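PDB 4EQQ: putative host cell surface-exposed lipoprotein from Streptococcus phage TP-J34, which mediates superinfection exclusion as a host-surface lipoprotein, here its ectodomain, by targeting the tape measure protein of incoming phages, probably to block their DNA injection. Local coordinates for residues T17-A22 and S51-E56. Numbering follows the deposited sequence.
Sequences TAVSKA and SDYAVE
A54 faces A18, V19 and A22 where the first and third helices of an HTH-type three-helix unit, 13-28 and 48-57, pack together. The two segments cross at -50°, their axes 8.5 Å apart at the closest point, a close spacing that suits the small side chains of A18, A22 and A54. The methyl of A54 drops between those of A18 and A22, one helical turn apart: its CB stands 3.8 Å from A18 CB and 4.2 Å from A22 CB. It also rests against the opposing backbone, with A54 CB 3.7 Å from A18 C.

V19 flanks this alanine patch. Its chi1 of 160° sets CG1 anti to the backbone N and leaves CG2 beside that N, anti to the carbonyl carbon; CG2 is the branch that reaches helix 48-57. Across from it on helix 48-57, Y53 has CG anti to its own N (chi1 176°), which brings the ring back toward helix 13-28, where it also meets the ring of Y15. No hydrogen bond links the segments, and all five touching residues are buried. The valine methyl meets the tyrosine ring obliquely, V19 CG2 lying 3.7 Å from Y53 CE2 and 4.0 Å from Y53 CD2.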
loop_
_atom_site.group_PDB
_atom_site.type_symbol
_atom_site.label_atom_id
_atom_site.label_comp_id
_atom_site.label_asym_id
_atom_site.label_seq_id
_atom_site.Cartn_x
_atom_site.Cartn_y
_atom_site.Cartn_z
ATOM N N THR A 17 -13.312 15.869 -8.978
ATOM C CA THR A 17 -13.044 14.487 -9.386
ATOM C C THR A 17 -11.739 14.008 -8.715
ATOM O O THR A 17 -11.657 12.851 -8.284
ATOM C CB THR A 17 -13.073 14.376 -10.932
ATOM O OG1 THR A 17 -14.324 14.897 -11.377
ATOM C CG2 THR A 17 -13.004 12.936 -11.423
ATOM N N ALA A 18 -10.715 14.898 -8.629
ATOM C CA ALA A 18 -9.453 14.560 -7.970
ATOM C C ALA A 18 -9.684 14.274 -6.475
ATOM O O ALA A 18 -9.084 13.342 -5.950
ATOM C CB ALA A 18 -8.425 15.672 -8.159
ATOM N N VAL A 19 -10.579 15.046 -5.805
ATOM C CA VAL A 19 -10.937 14.851 -4.390
ATOM C C VAL A 19 -11.566 13.446 -4.199
ATOM O O VAL A 19 -11.214 12.718 -3.268
ATOM C CB VAL A 19 -11.865 15.990 -3.871
ATOM C CG1 VAL A 19 -12.627 15.562 -2.607
ATOM C CG2 VAL A 19 -11.062 17.276 -3.613
ATOM N N SER A 20 -12.476 13.079 -5.102
ATOM C CA SER A 20 -13.147 11.769 -5.086
ATOM C C SER A 20 -12.094 10.642 -5.221
ATOM O O SER A 20 -12.122 9.658 -4.473
ATOM C CB SER A 20 -14.151 11.700 -6.240
ATOM O OG SER A 20 -14.757 10.421 -6.251
ATOM N N LYS A 21 -11.151 10.814 -6.157
ATOM C CA LYS A 21 -10.075 9.858 -6.392
ATOM C C LYS A 21 -9.122 9.787 -5.170
ATOM O O LYS A 21 -8.760 8.694 -4.751
ATOM C CB LYS A 21 -9.321 10.222 -7.687
ATOM C CG LYS A 21 -8.264 9.219 -8.142
ATOM C CD LYS A 21 -8.764 7.752 -8.277
ATOM C CE LYS A 21 -9.680 7.522 -9.455
ATOM N NZ LYS A 21 -9.883 6.073 -9.721
ATOM N N ALA A 22 -8.772 10.950 -4.573
ATOM C CA ALA A 22 -7.904 11.023 -3.389
ATOM C C ALA A 22 -8.511 10.223 -2.216
ATOM O O ALA A 22 -7.793 9.473 -1.551
ATOM C CB ALA A 22 -7.680 12.476 -2.982
ATOM N N SER A 51 -4.070 18.239 -8.075
ATOM C CA SER A 51 -3.507 17.281 -7.119
ATOM C C SER A 51 -3.206 17.977 -5.796
ATOM O O SER A 51 -3.581 17.454 -4.754
ATOM C CB SER A 51 -2.263 16.605 -7.685
ATOM O OG SER A 51 -1.745 15.693 -6.733
ATOM N N ASP A 52 -2.556 19.161 -5.846
ATOM C CA ASP A 52 -2.260 19.990 -4.670
ATOM C C ASP A 52 -3.554 20.364 -3.937
ATOM O O ASP A 52 -3.585 20.312 -2.713
ATOM C CB ASP A 52 -1.481 21.265 -5.055
ATOM C CG ASP A 52 -0.057 21.026 -5.545
ATOM O OD1 ASP A 52 0.446 19.867 -5.412
ATOM O OD2 ASP A 52 0.530 21.962 -6.098
ATOM N N TYR A 53 -4.622 20.690 -4.678
ATOM C CA TYR A 53 -5.920 20.990 -4.066
ATOM C C TYR A 53 -6.493 19.737 -3.386
ATOM O O TYR A 53 -6.924 19.812 -2.232
ATOM C CB TYR A 53 -6.918 21.501 -5.117
ATOM C CG TYR A 53 -8.306 21.732 -4.550
ATOM C CD1 TYR A 53 -8.616 22.922 -3.892
ATOM C CD2 TYR A 53 -9.298 20.763 -4.659
ATOM C CE1 TYR A 53 -9.881 23.130 -3.345
ATOM C CE2 TYR A 53 -10.561 20.955 -4.102
ATOM C CZ TYR A 53 -10.853 22.148 -3.460
ATOM O OH TYR A 53 -12.107 22.367 -2.946
ATOM N N ALA A 54 -6.540 18.601 -4.116
ATOM C CA ALA A 54 -7.090 17.349 -3.585
ATOM C C ALA A 54 -6.402 16.838 -2.298
ATOM O O ALA A 54 -7.092 16.449 -1.365
ATOM C CB ALA A 54 -7.090 16.264 -4.659
ATOM N N VAL A 55 -5.065 16.877 -2.218
ATOM C CA VAL A 55 -4.371 16.359 -1.012
ATOM C C VAL A 55 -4.710 17.110 0.280
ATOM O O VAL A 55 -4.664 16.509 1.351
ATOM C CB VAL A 55 -2.846 16.146 -1.182
ATOM C CG1 VAL A 55 -2.548 15.161 -2.318
ATOM C CG2 VAL A 55 -2.112 17.479 -1.369
ATOM N N GLU A 56 -5.101 18.395 0.163
ATOM C CA GLU A 56 -5.460 19.270 1.292
ATOM C C GLU A 56 -6.957 19.367 1.580
ATOM O O GLU A 56 -7.340 19.772 2.687
ATOM C CB GLU A 56 -4.922 20.709 1.038
ATOM C CG GLU A 56 -3.398 20.835 1.066
ATOM C CD GLU A 56 -2.701 20.520 2.377
ATOM O OE1 GLU A 56 -3.382 20.401 3.421
ATOM O OE2 GLU A 56 -1.456 20.416 2.360
#